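Local coordinates for protein mitochondrial edited mRNA stability factor 1 (Trypanosoma brucei, PDB 6NL1) that probably trims the 5' ends of mitochondrial mRNAs as a Nudix-type processing enzyme and helps to stabilise edited transcripts, at residues 132-138 with 171-177; 164-168 with 278-282; 251-255 with 268-273; 313-317 with 333-339. All coordinates share one frame; numbering follows the deposited sequence.

Interaction 1 of 4, residues 132-138 with 171-177; sequences HIELEPT and DITVYLF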
loop_
_atom_site.group_PDB
_atom_site.type_symbol
_atom_site.label_atom_id
_atom_site.label_comp_id
_atom_site.label_asym_id
_atom_site.label_seq_id
_atom_site.Cartn_x
_atom_site.Cartn_y
_atom_site.Cartn_z
ATOM N N HIS A 132 -11.590 3.054 16.828
ATOM C CA HIS A 132 -10.200 2.661 16.703
ATOM C C HIS A 132 -10.082 1.135 16.577
ATOM O O HIS A 132 -10.653 0.386 17.368
ATOM C CB HIS A 132 -9.394 3.161 17.898
ATOM C CG HIS A 132 -7.953 2.763 17.860
ATOM N ND1 HIS A 132 -7.018 3.437 17.113
ATOM C CD2 HIS A 132 -7.285 1.764 18.490
ATOM C CE1 HIS A 132 -5.836 2.866 17.266
ATOM N NE2 HIS A 132 -5.971 1.852 18.098
ATOM N N ILE A 133 -9.324 0.692 15.579
ATOM C CA ILE A 133 -9.136 -0.731 15.293
ATOM C C ILE A 133 -7.714 -1.214 15.596
ATOM O O ILE A 133 -6.729 -0.579 15.221
ATOM C CB ILE A 133 -9.467 -1.018 13.819
ATOM C CG1 ILE A 133 -10.981 -0.944 13.608
ATOM C CG2 ILE A 133 -8.924 -2.364 13.388
ATOM C CD1 ILE A 133 -11.384 -0.877 12.153
ATOM N N GLU A 134 -7.620 -2.348 16.277
ATOM C CA GLU A 134 -6.339 -2.959 16.604
ATOM C C GLU A 134 -6.406 -4.438 16.201
ATOM O O GLU A 134 -7.439 -5.076 16.387
ATOM C CB GLU A 134 -6.084 -2.815 18.114
ATOM C CG GLU A 134 -4.632 -2.793 18.537
ATOM C CD GLU A 134 -3.916 -1.522 18.132
ATOM O OE1 GLU A 134 -4.284 -0.440 18.630
ATOM O OE2 GLU A 134 -2.981 -1.610 17.314
ATOM N N LEU A 135 -5.322 -4.970 15.637
ATOM C CA LEU A 135 -5.261 -6.375 15.213
ATOM C C LEU A 135 -4.092 -7.088 15.867
ATOM O O LEU A 135 -3.064 -6.476 16.127
ATOM C CB LEU A 135 -5.033 -6.487 13.699
ATOM C CG LEU A 135 -6.130 -6.225 12.681
ATOM C CD1 LEU A 135 -6.531 -4.768 12.707
ATOM C CD2 LEU A 135 -5.611 -6.621 11.312
ATOM N N GLU A 136 -4.225 -8.393 16.075
ATOM C CA GLU A 136 -3.101 -9.206 16.544
ATOM C C GLU A 136 -3.279 -10.632 16.048
ATOM O O GLU A 136 -4.404 -11.099 15.878
ATOM C CB GLU A 136 -3.026 -9.208 18.083
ATOM C CG GLU A 136 -4.221 -9.937 18.733
ATOM C CD GLU A 136 -4.328 -9.751 20.248
ATOM O OE1 GLU A 136 -3.612 -8.899 20.816
ATOM O OE2 GLU A 136 -5.145 -10.469 20.876
ATOM N N PRO A 137 -2.170 -11.334 15.816
ATOM C CA PRO A 137 -2.304 -12.767 15.551
ATOM C C PRO A 137 -2.816 -13.439 16.819
ATOM O O PRO A 137 -2.340 -13.159 17.910
ATOM C CB PRO A 137 -0.865 -13.209 15.253
ATOM C CG PRO A 137 -0.116 -11.930 14.935
ATOM C CD PRO A 137 -0.770 -10.890 15.797
ATOM N N THR A 138 -3.794 -14.317 16.673
ATOM C CA THR A 138 -4.350 -15.031 17.811
ATOM C C THR A 138 -3.387 -16.077 18.387
ATOM O O THR A 138 -3.394 -16.332 19.578
ATOM C CB THR A 138 -5.648 -15.725 17.394
ATOM O OG1 THR A 138 -6.445 -14.793 16.650
ATOM C CG2 THR A 138 -6.412 -16.234 18.624
ATOM N N ASP A 171 -4.863 -16.908 11.868
ATOM C CA ASP A 171 -5.895 -16.448 12.796
ATOM C C ASP A 171 -5.590 -15.040 13.304
ATOM O O ASP A 171 -4.492 -14.767 13.794
ATOM C CB ASP A 171 -6.020 -17.396 13.983
ATOM C CG ASP A 171 -6.488 -18.772 13.574
ATOM O OD1 ASP A 171 -7.698 -18.922 13.308
ATOM O OD2 ASP A 171 -5.650 -19.698 13.513
ATOM N N ILE A 172 -6.576 -14.157 13.197
ATOM C CA ILE A 172 -6.419 -12.771 13.609
ATOM C C ILE A 172 -7.552 -12.363 14.540
ATOM O O ILE A 172 -8.721 -12.649 14.272
ATOM C CB ILE A 172 -6.387 -11.807 12.399
ATOM C CG1 ILE A 172 -5.225 -12.164 11.455
ATOM C CG2 ILE A 172 -6.272 -10.334 12.879
ATOM C CD1 ILE A 172 -3.813 -11.870 12.032
ATOM N N THR A 173 -7.200 -11.724 15.651
ATOM C CA THR A 173 -8.206 -11.153 16.537
ATOM C C THR A 173 -8.221 -9.646 16.326
ATOM O O THR A 173 -7.188 -8.983 16.461
ATOM C CB THR A 173 -7.904 -11.456 18.019
ATOM O OG1 THR A 173 -7.716 -12.865 18.187
ATOM C CG2 THR A 173 -9.052 -10.991 18.906
ATOM N N VAL A 174 -9.389 -9.113 15.984
ATOM C CA VAL A 174 -9.552 -7.684 15.749
ATOM C C VAL A 174 -10.321 -7.060 16.903
ATOM O O VAL A 174 -11.371 -7.561 17.290
ATOM C CB VAL A 174 -10.315 -7.426 14.434
ATOM C CG1 VAL A 174 -10.546 -5.933 14.220
ATOM C CG2 VAL A 174 -9.577 -8.052 13.255
ATOM N N TYR A 175 -9.794 -5.974 17.460
ATOM C CA TYR A 175 -10.497 -5.252 18.515
ATOM C C TYR A 175 -11.007 -3.908 18.011
ATOM O O TYR A 175 -10.316 -3.216 17.265
ATOM C CB TYR A 175 -9.593 -5.016 19.719
ATOM C CG TYR A 175 -9.100 -6.268 20.393
ATOM C CD1 TYR A 175 -9.725 -6.760 21.534
ATOM C CD2 TYR A 175 -8.004 -6.955 19.894
ATOM C CE1 TYR A 175 -9.268 -7.899 22.149
ATOM C CE2 TYR A 175 -7.543 -8.087 20.502
ATOM C CZ TYR A 175 -8.170 -8.560 21.620
ATOM O OH TYR A 175 -7.691 -9.701 22.215
ATOM N N LEU A 176 -12.215 -3.544 18.432
ATOM C CA LEU A 176 -12.794 -2.254 18.090
ATOM C C LEU A 176 -13.062 -1.478 19.373
ATOM O O LEU A 176 -13.671 -2.003 20.309
ATOM C CB LEU A 176 -14.103 -2.422 17.312
ATOM C CG LEU A 176 -14.203 -3.371 16.102
ATOM C CD1 LEU A 176 -15.586 -3.251 15.486
ATOM C CD2 LEU A 176 -13.159 -3.089 15.061
ATOM N N PHE A 177 -12.593 -0.232 19.407
ATOM C CA PHE A 177 -12.820 0.675 20.532
ATOM C C PHE A 177 -13.570 1.906 20.044
ATOM O O PHE A 177 -13.104 2.615 19.148
ATOM C CB PHE A 177 -11.488 1.138 21.131
ATOM C CG PHE A 177 -10.574 0.022 21.520
ATOM C CD1 PHE A 177 -10.578 -0.471 22.810
ATOM C CD2 PHE A 177 -9.711 -0.539 20.585
ATOM C CE1 PHE A 177 -9.729 -1.504 23.173
ATOM C CE2 PHE A 177 -8.861 -1.568 20.937
ATOM C CZ PHE A 177 -8.869 -2.054 22.234
HETATM O O HOH W 1 -6.197 -12.791 20.670
#
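Strands 132-137 and 171-177 run antiparallel, their axes 4.7 Å apart at closest approach and their directions 161° from one another. H132, E134 and E136 form hydrogen-bonded pairs with F177, Y175 and T173; I133 and L135 face L176 and V174 in non-hydrogen-bonded pairs. Beyond the ladder, T138 N still bonds D171 O at 3.0 Å.

On one face I133 and L135 lie alongside L176 and V174, tightly where I133 CG1 meets L176 CD2 at 3.4 Å; A111 of helix 108-111 packs on L135 and V174. The other face is polar and aromatic. E136 starts with CG between its backbone N and carbonyl carbon (chi1 67°), and from there the extended chain carries OE2 in plane to the edge of the Y175 ring, 3.0 Å from Y175 OH, with the carboxylate turned 83° from the ring; R92 forms a salt bridge to the same oxygen. One water joins E136 OE2 to T173 OG1, which also has Q105 as a partner. H132 bonds E134 OE1 through NE2 at 2.9 Å, while its ND1 meets K126.

Strand 132-137 is thus held at the margin of the four-stranded antiparallel sheet by its backbone ladder, and R92 probably favours a charged E136.

Interaction 2 of 4, residues 164-168 with 278-282; sequences YETAD and YQTVP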
loop_
_atom_site.group_PDB
_atom_site.type_symbol
_atom_site.label_atom_id
_atom_site.label_comp_id
_atom_site.label_asym_id
_atom_site.label_seq_id
_atom_site.Cartn_x
_atom_site.Cartn_y
_atom_site.Cartn_z
ATOM N N TYR A 164 1.283 -22.113 9.494
ATOM C CA TYR A 164 0.107 -21.900 8.655
ATOM C C TYR A 164 0.486 -22.190 7.210
ATOM O O TYR A 164 1.612 -21.929 6.802
ATOM C CB TYR A 164 -0.388 -20.453 8.761
ATOM C CG TYR A 164 -1.105 -20.118 10.054
ATOM C CD1 TYR A 164 -2.413 -20.546 10.283
ATOM C CD2 TYR A 164 -0.484 -19.353 11.032
ATOM C CE1 TYR A 164 -3.073 -20.230 11.465
ATOM C CE2 TYR A 164 -1.136 -19.033 12.215
ATOM C CZ TYR A 164 -2.426 -19.469 12.424
ATOM O OH TYR A 164 -3.057 -19.140 13.595
ATOM N N GLU A 165 -0.453 -22.713 6.435
ATOM C CA GLU A 165 -0.200 -22.997 5.027
ATOM C C GLU A 165 0.057 -21.709 4.261
ATOM O O GLU A 165 1.007 -21.623 3.488
ATOM C CB GLU A 165 -1.398 -23.715 4.400
ATOM C CG GLU A 165 -1.782 -25.024 5.068
ATOM C CD GLU A 165 -1.086 -26.219 4.453
ATOM O OE1 GLU A 165 -0.170 -26.019 3.626
ATOM O OE2 GLU A 165 -1.463 -27.360 4.793
ATOM N N THR A 166 -0.808 -20.713 4.465
ATOM C CA THR A 166 -0.702 -19.433 3.762
ATOM C C THR A 166 -1.080 -18.274 4.685
ATOM O O THR A 166 -1.741 -18.472 5.707
ATOM C CB THR A 166 -1.650 -19.361 2.533
ATOM O OG1 THR A 166 -3.000 -19.220 2.985
ATOM C CG2 THR A 166 -1.543 -20.609 1.648
ATOM N N ALA A 167 -0.679 -17.062 4.308
ATOM C CA ALA A 167 -1.070 -15.854 5.036
ATOM C C ALA A 167 -2.582 -15.786 5.259
ATOM O O ALA A 167 -3.050 -15.370 6.325
ATOM C CB ALA A 167 -0.606 -14.619 4.293
ATOM N N ASP A 168 -3.350 -16.172 4.246
ATOM C CA ASP A 168 -4.809 -16.144 4.354
ATOM C C ASP A 168 -5.335 -16.916 5.558
ATOM O O ASP A 168 -6.364 -16.549 6.128
ATOM C CB ASP A 168 -5.472 -16.650 3.065
ATOM C CG ASP A 168 -5.513 -15.585 1.977
ATOM O OD1 ASP A 168 -5.196 -14.416 2.280
ATOM O OD2 ASP A 168 -5.865 -15.914 0.826
ATOM N N TYR A 278 0.416 -10.675 -6.022
ATOM C CA TYR A 278 0.168 -10.959 -4.626
ATOM C C TYR A 278 1.128 -12.047 -4.183
ATOM O O TYR A 278 0.883 -13.236 -4.399
ATOM C CB TYR A 278 -1.272 -11.407 -4.412
ATOM C CG TYR A 278 -1.570 -11.765 -2.975
ATOM C CD1 TYR A 278 -1.429 -10.823 -1.951
ATOM C CD2 TYR A 278 -1.987 -13.049 -2.634
ATOM C CE1 TYR A 278 -1.700 -11.160 -0.623
ATOM C CE2 TYR A 278 -2.260 -13.394 -1.316
ATOM C CZ TYR A 278 -2.115 -12.450 -0.315
ATOM O OH TYR A 278 -2.393 -12.811 0.988
ATOM N N GLN A 279 2.238 -11.626 -3.594
ATOM C CA GLN A 279 3.270 -12.545 -3.148
ATOM C C GLN A 279 3.460 -12.322 -1.659
ATOM O O GLN A 279 3.790 -11.224 -1.243
ATOM C CB GLN A 279 4.583 -12.252 -3.869
ATOM C CG GLN A 279 5.705 -13.167 -3.447
ATOM C CD GLN A 279 5.323 -14.627 -3.610
ATOM O OE1 GLN A 279 4.879 -15.036 -4.680
ATOM N NE2 GLN A 279 5.481 -15.417 -2.543
ATOM N N THR A 280 3.254 -13.350 -0.849
ATOM C CA THR A 280 3.390 -13.170 0.590
ATOM C C THR A 280 3.700 -14.476 1.320
ATOM O O THR A 280 3.737 -15.539 0.711
ATOM C CB THR A 280 2.112 -12.562 1.194
ATOM O OG1 THR A 280 2.373 -12.145 2.540
ATOM C CG2 THR A 280 0.963 -13.585 1.178
ATOM N N VAL A 281 3.911 -14.368 2.629
ATOM C CA VAL A 281 4.182 -15.496 3.508
ATOM C C VAL A 281 3.363 -15.274 4.779
ATOM O O VAL A 281 2.945 -14.153 5.048
ATOM C CB VAL A 281 5.678 -15.579 3.858
ATOM C CG1 VAL A 281 6.494 -15.928 2.621
ATOM C CG2 VAL A 281 6.157 -14.255 4.459
ATOM N N PRO A 282 3.116 -16.342 5.553
ATOM C CA PRO A 282 2.247 -16.207 6.727
ATOM C C PRO A 282 2.703 -15.122 7.698
ATOM O O PRO A 282 1.858 -14.459 8.305
ATOM C CB PRO A 282 2.333 -17.593 7.383
ATOM C CG PRO A 282 2.615 -18.523 6.234
ATOM C CD PRO A 282 3.525 -17.745 5.321
HETATM O O HOH W 2 1.432 -17.284 2.362
HETATM O O HOH W 3 -2.419 -15.990 1.372
#
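Apolar contact centres on A167 and P282, whose CA atoms approach to 3.7 Å, close enough for the two backbones to touch. The methyl CB of A167 rests 3.6 Å from T280 CG2, and V281 O lies 3.7 Å from that same CB. Rotation about the T280 side chain (chi1 -168°) sets CG2 between the backbone N and the carbonyl carbon, facing A167. The proline ring reaches back along the other loop: its CB meets Y164 CB at 4.2 Å and its CG lies 3.6 Å from Y164 O.

Two waters carry polar links between the loops. One accepts from A167 N at 2.9 Å and makes a weak bond to T280 O; the other accepts from D168 N and is hydrogen-bonded to Y278 OH. The side chains of D168 and Y278 cross at a slant, with carboxylate and ring planes only 21° apart, and D168 OD1 forms a salt bridge with R112.

The contact joins the loop preceding strand 171-178 to the loop after strand 272-277; the second of these belongs to the Nudix domain and holds Q279, seen to bind GDP in another structure of this protein. With few carbons in touch and water between the polar groups, the chemistry implies a small, partly hydrated junction beside the nucleotide site.

Interaction 3 of 4, residues 251-255 with 268-273; sequences KEAAI and ASNVYP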
loop_
_atom_site.group_PDB
_atom_site.type_symbol
_atom_site.label_atom_id
_atom_site.label_comp_id
_atom_site.label_asym_id
_atom_site.label_seq_id
_atom_site.Cartn_x
_atom_site.Cartn_y
_atom_site.Cartn_z
ATOM N N LYS A 251 -9.827 1.285 -11.077
ATOM C CA LYS A 251 -9.283 2.246 -12.031
ATOM C C LYS A 251 -9.419 3.676 -11.509
ATOM O O LYS A 251 -8.496 4.484 -11.611
ATOM C CB LYS A 251 -9.960 2.100 -13.393
ATOM C CG LYS A 251 -9.278 2.914 -14.483
ATOM C CD LYS A 251 -10.091 2.920 -15.768
ATOM C CE LYS A 251 -9.858 1.662 -16.580
ATOM N NZ LYS A 251 -10.441 1.824 -17.947
ATOM N N GLU A 252 -10.581 3.973 -10.938
ATOM C CA GLU A 252 -10.836 5.267 -10.316
ATOM C C GLU A 252 -9.736 5.579 -9.293
ATOM O O GLU A 252 -9.213 6.691 -9.244
ATOM C CB GLU A 252 -12.213 5.226 -9.640
ATOM C CG GLU A 252 -12.673 6.500 -8.976
ATOM C CD GLU A 252 -14.017 6.329 -8.255
ATOM O OE1 GLU A 252 -14.587 5.202 -8.264
ATOM O OE2 GLU A 252 -14.500 7.328 -7.673
ATOM N N ALA A 253 -9.383 4.590 -8.478
ATOM C CA ALA A 253 -8.339 4.770 -7.472
ATOM C C ALA A 253 -6.967 4.968 -8.129
ATOM O O ALA A 253 -6.181 5.816 -7.698
ATOM C CB ALA A 253 -8.313 3.586 -6.506
ATOM N N ALA A 254 -6.680 4.191 -9.175
ATOM C CA ALA A 254 -5.412 4.346 -9.892
ATOM C C ALA A 254 -5.284 5.762 -10.451
ATOM O O ALA A 254 -4.244 6.400 -10.332
ATOM C CB ALA A 254 -5.286 3.318 -11.016
ATOM N N ILE A 255 -6.356 6.245 -11.067
ATOM C CA ILE A 255 -6.334 7.559 -11.693
ATOM C C ILE A 255 -6.205 8.676 -10.656
ATOM O O ILE A 255 -5.421 9.607 -10.834
ATOM C CB ILE A 255 -7.576 7.772 -12.589
ATOM C CG1 ILE A 255 -7.530 6.808 -13.786
ATOM C CG2 ILE A 255 -7.664 9.222 -13.064
ATOM C CD1 ILE A 255 -8.801 6.796 -14.624
ATOM N N ALA A 268 -9.700 7.954 -18.359
ATOM C CA ALA A 268 -9.992 6.544 -18.106
ATOM C C ALA A 268 -9.870 5.637 -19.339
ATOM O O ALA A 268 -9.511 4.464 -19.213
ATOM C CB ALA A 268 -11.372 6.385 -17.466
ATOM N N SER A 269 -10.181 6.171 -20.518
ATOM C CA SER A 269 -10.177 5.369 -21.745
ATOM C C SER A 269 -8.767 4.992 -22.203
ATOM O O SER A 269 -8.597 4.103 -23.036
ATOM C CB SER A 269 -10.925 6.093 -22.876
ATOM O OG SER A 269 -10.268 7.300 -23.226
ATOM N N ASN A 270 -7.765 5.670 -21.651
ATOM C CA ASN A 270 -6.368 5.378 -21.952
ATOM C C ASN A 270 -5.673 4.581 -20.858
ATOM O O ASN A 270 -4.473 4.331 -20.932
ATOM C CB ASN A 270 -5.604 6.677 -22.189
ATOM C CG ASN A 270 -6.126 7.438 -23.387
ATOM O OD1 ASN A 270 -6.336 8.651 -23.330
ATOM N ND2 ASN A 270 -6.355 6.723 -24.474
ATOM N N VAL A 271 -6.435 4.184 -19.847
ATOM C CA VAL A 271 -5.899 3.445 -18.707
ATOM C C VAL A 271 -6.330 1.992 -18.796
ATOM O O VAL A 271 -7.525 1.692 -18.799
ATOM C CB VAL A 271 -6.401 4.054 -17.369
ATOM C CG1 VAL A 271 -5.805 3.324 -16.172
ATOM C CG2 VAL A 271 -6.054 5.530 -17.316
ATOM N N TYR A 272 -5.357 1.092 -18.868
ATOM C CA TYR A 272 -5.640 -0.327 -19.069
ATOM C C TYR A 272 -5.170 -1.179 -17.898
ATOM O O TYR A 272 -3.984 -1.174 -17.574
ATOM C CB TYR A 272 -4.959 -0.815 -20.357
ATOM C CG TYR A 272 -5.447 -0.103 -21.602
ATOM C CD1 TYR A 272 -6.547 -0.579 -22.318
ATOM C CD2 TYR A 272 -4.813 1.045 -22.060
ATOM C CE1 TYR A 272 -7.007 0.080 -23.452
ATOM C CE2 TYR A 272 -5.260 1.707 -23.200
ATOM C CZ TYR A 272 -6.352 1.219 -23.891
ATOM O OH TYR A 272 -6.796 1.880 -25.013
ATOM N N PRO A 273 -6.092 -1.927 -17.270
ATOM C CA PRO A 273 -5.661 -2.865 -16.220
ATOM C C PRO A 273 -4.783 -3.947 -16.836
ATOM O O PRO A 273 -4.995 -4.295 -17.995
ATOM C CB PRO A 273 -6.975 -3.472 -15.709
ATOM C CG PRO A 273 -7.979 -3.230 -16.819
ATOM C CD PRO A 273 -7.553 -1.927 -17.470
#
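K251 and I255, one turn apart on helix 250-262, both face V271. The close-packed part is aliphatic: I255 CG1 lies 4.0 Å from V271 CG2, the two side chains meeting at a slant, while I255 CD1 extends to A268 CA at 3.7 Å. An almost straight chain beyond CB (chi2 172°) takes that methyl as far as A268. K251 joins in with its stem, CG lying 3.9 Å from V271 CG1 as the lysine and valine run past each other in opposite directions. Beneath them, L203 of strand 200-207 touches I255 and V271, and F293 of strand 290-296 touches K251 and V271. Judged by its sequence, helix 250-262 probably corresponds to the helix of the Nudix box, and it packs on the mixed sheet; from it the chain passes through the 3-10 turn 268-270 and enters strand 272-277 at the sheet's edge.

Toward the exposed turn the packing thins out and polar bonds take over. A bend at chi3 (-82°) swings the K251 ammonium round to two backbone carbonyls, with NZ 3.1 Å from A268 O and 3.0 Å from V271 O. A268 O is gripped twice, since V271 N also donates to it, and the two donors arrive from opposite faces of the carbonyl plane. P273 is only grazed, its CD 4.4 Å from K251 CE.

Interaction 4 of 4, residues 313-317 with 333-339; sequences YMRNW and WAQLADP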
loop_
_atom_site.group_PDB
_atom_site.type_symbol
_atom_site.label_atom_id
_atom_site.label_comp_id
_atom_site.label_asym_id
_atom_site.label_seq_id
_atom_site.Cartn_x
_atom_site.Cartn_y
_atom_site.Cartn_z
ATOM N N TYR A 313 8.128 12.204 0.057
ATOM C CA TYR A 313 8.820 11.698 -1.132
ATOM C C TYR A 313 10.195 12.335 -1.240
ATOM O O TYR A 313 10.369 13.473 -0.831
ATOM C CB TYR A 313 8.003 11.986 -2.400
ATOM C CG TYR A 313 6.649 11.338 -2.377
ATOM C CD1 TYR A 313 5.575 11.975 -1.772
ATOM C CD2 TYR A 313 6.442 10.078 -2.939
ATOM C CE1 TYR A 313 4.328 11.389 -1.727
ATOM C CE2 TYR A 313 5.184 9.475 -2.894
ATOM C CZ TYR A 313 4.134 10.144 -2.278
ATOM O OH TYR A 313 2.882 9.584 -2.221
ATOM N N MET A 314 11.170 11.618 -1.794
ATOM C CA MET A 314 12.481 12.228 -2.013
ATOM C C MET A 314 12.342 13.381 -2.978
ATOM O O MET A 314 11.792 13.226 -4.073
ATOM C CB MET A 314 13.494 11.234 -2.574
ATOM C CG MET A 314 13.982 10.206 -1.604
ATOM S SD MET A 314 15.324 9.216 -2.326
ATOM C CE MET A 314 16.669 10.416 -2.334
ATOM N N ARG A 315 12.850 14.540 -2.574
ATOM C CA ARG A 315 12.813 15.740 -3.405
ATOM C C ARG A 315 13.964 16.632 -2.976
ATOM O O ARG A 315 14.407 16.551 -1.836
ATOM C CB ARG A 315 11.476 16.480 -3.228
ATOM C CG ARG A 315 10.274 15.749 -3.841
ATOM C CD ARG A 315 8.945 16.465 -3.577
ATOM N NE ARG A 315 8.951 17.842 -4.082
ATOM C CZ ARG A 315 9.242 18.909 -3.339
ATOM N NH1 ARG A 315 9.543 18.764 -2.054
ATOM N NH2 ARG A 315 9.225 20.120 -3.878
ATOM N N ASN A 316 14.443 17.483 -3.881
ATOM C CA ASN A 316 15.485 18.452 -3.546
ATOM C C ASN A 316 16.689 17.861 -2.808
ATOM O O ASN A 316 17.174 18.444 -1.845
ATOM C CB ASN A 316 14.889 19.591 -2.706
ATOM C CG ASN A 316 13.873 20.402 -3.470
ATOM O OD1 ASN A 316 14.120 20.813 -4.598
ATOM N ND2 ASN A 316 12.710 20.621 -2.866
ATOM N N TRP A 317 17.158 16.699 -3.248
ATOM C CA TRP A 317 18.390 16.120 -2.715
ATOM C C TRP A 317 19.585 16.872 -3.308
ATOM O O TRP A 317 19.417 17.690 -4.214
ATOM C CB TRP A 317 18.477 14.637 -3.104
ATOM C CG TRP A 317 18.278 14.437 -4.584
ATOM C CD1 TRP A 317 19.222 14.543 -5.559
ATOM C CD2 TRP A 317 17.044 14.133 -5.253
ATOM N NE1 TRP A 317 18.659 14.309 -6.799
ATOM C CE2 TRP A 317 17.324 14.058 -6.639
ATOM C CE3 TRP A 317 15.730 13.925 -4.818
ATOM C CZ2 TRP A 317 16.338 13.782 -7.590
ATOM C CZ3 TRP A 317 14.748 13.644 -5.769
ATOM C CH2 TRP A 317 15.061 13.577 -7.137
ATOM N N TRP A 333 19.342 7.433 -9.508
ATOM C CA TRP A 333 18.369 8.457 -9.135
ATOM C C TRP A 333 18.967 9.857 -9.265
ATOM O O TRP A 333 18.331 10.768 -9.796
ATOM C CB TRP A 333 17.876 8.212 -7.705
ATOM C CG TRP A 333 16.638 8.968 -7.349
ATOM C CD1 TRP A 333 16.544 10.035 -6.510
ATOM C CD2 TRP A 333 15.308 8.713 -7.828
ATOM N NE1 TRP A 333 15.241 10.465 -6.435
ATOM C CE2 TRP A 333 14.462 9.671 -7.235
ATOM C CE3 TRP A 333 14.753 7.768 -8.699
ATOM C CZ2 TRP A 333 13.092 9.718 -7.486
ATOM C CZ3 TRP A 333 13.391 7.811 -8.945
ATOM C CH2 TRP A 333 12.576 8.777 -8.336
ATOM N N ALA A 334 20.193 10.032 -8.783
ATOM C CA ALA A 334 20.851 11.336 -8.872
ATOM C C ALA A 334 21.031 11.715 -10.338
ATOM O O ALA A 334 20.948 12.875 -10.724
ATOM C CB ALA A 334 22.205 11.299 -8.164
ATOM N N GLN A 335 21.268 10.710 -11.158
ATOM C CA GLN A 335 21.523 10.926 -12.572
ATOM C C GLN A 335 20.240 11.270 -13.329
ATOM O O GLN A 335 20.232 12.162 -14.165
ATOM C CB GLN A 335 22.151 9.657 -13.143
ATOM C CG GLN A 335 22.675 9.730 -14.553
ATOM C CD GLN A 335 23.313 8.408 -14.961
ATOM O OE1 GLN A 335 23.222 7.986 -16.117
ATOM N NE2 GLN A 335 23.951 7.739 -13.997
ATOM N N LEU A 336 19.149 10.578 -13.010
ATOM C CA LEU A 336 17.953 10.613 -13.849
ATOM C C LEU A 336 16.755 11.354 -13.260
ATOM O O LEU A 336 15.913 11.858 -14.000
ATOM C CB LEU A 336 17.523 9.179 -14.182
ATOM C CG LEU A 336 18.497 8.374 -15.045
ATOM C CD1 LEU A 336 18.057 6.923 -15.099
ATOM C CD2 LEU A 336 18.609 8.977 -16.457
ATOM N N ALA A 337 16.651 11.402 -11.938
ATOM C CA ALA A 337 15.470 12.002 -11.325
ATOM C C ALA A 337 15.560 13.526 -11.255
ATOM O O ALA A 337 16.647 14.098 -11.190
ATOM C CB ALA A 337 15.220 11.409 -9.948
ATOM N N ASP A 338 14.402 14.173 -11.291
ATOM C CA ASP A 338 14.331 15.623 -11.192
ATOM C C ASP A 338 14.069 15.992 -9.734
ATOM O O ASP A 338 13.018 15.665 -9.188
ATOM C CB ASP A 338 13.209 16.160 -12.086
ATOM C CG ASP A 338 13.140 17.677 -12.096
ATOM O OD1 ASP A 338 13.730 18.317 -11.202
ATOM O OD2 ASP A 338 12.492 18.232 -13.006
ATOM N N PRO A 339 15.038 16.661 -9.095
ATOM C CA PRO A 339 14.903 16.977 -7.668
ATOM C C PRO A 339 13.691 17.863 -7.353
ATOM O O PRO A 339 13.194 17.820 -6.230
ATOM C CB PRO A 339 16.231 17.675 -7.323
ATOM C CG PRO A 339 16.860 18.024 -8.634
ATOM C CD PRO A 339 16.334 17.086 -9.657
HETATM O O HOH W 4 19.191 14.516 -9.688
#
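W317 inserts its indole between W333 and P339. With CG between the backbone N and the carbonyl carbon (chi1 52°), the ring turns from CB back over the C-terminal end of helix 328-336. On the five-membered ring, NE1 donates to a water 2.9 Å away that in turn donates to A334 O and A337 O, linking the indole to the last turn of the helix and the residue following it. Next along, CE2 lies 3.8 Å from P339 CB. CZ2 then meets A337 CB at 3.5 Å. At the far end CZ3 and CH2 both approach W333 NE1, to 3.3 and 3.2 Å, while P339 CA lies 3.4 Å from CH2 on the other face. That CA makes a CH-pi contact with the six-membered ring, whereas the W333 indole is tilted by 50°, making the aromatic pair oblique.

Within the Nudix domain, the contact folds the loop after strand 290-296 onto the end of helix 328-336, while L322 of helix 319-322 touches both tryptophans. A337 CB sits over the centre of one W333 ring face, and R221 of strand 216-223 makes a cation-pi contact with that indole. M314 adds a Met-aromatic contact, its SD 4.8 Å from the centroid of the W333 five-membered ring. Beside the tryptophans, N316 N donates to P339 O at 2.7 Å, drawing the two backbones together.

In the fold
Interactions 1 and 2 touch, with centres about 18 Å apart: Y164 of the loop in interaction 2 probably hydrogen-bonds D171 at the start of the strand in interaction 1. Their segments alternate along the chain, and 164-168 comes just before strand 171-178. Interaction 2 joins that loop to the loop after strand 272-277, in the Nudix domain, and interaction 3 is nested inside the long loop it closes. Interaction 4 follows in sequence, its centre about 27 Å from that of interaction 3, all four of their segments lying in that domain. Interactions 3 and 4 lie across the chain's centre from interaction 1; interaction 2 links the loop before strand 171-178 to the one that holds Q279 of the GDP site.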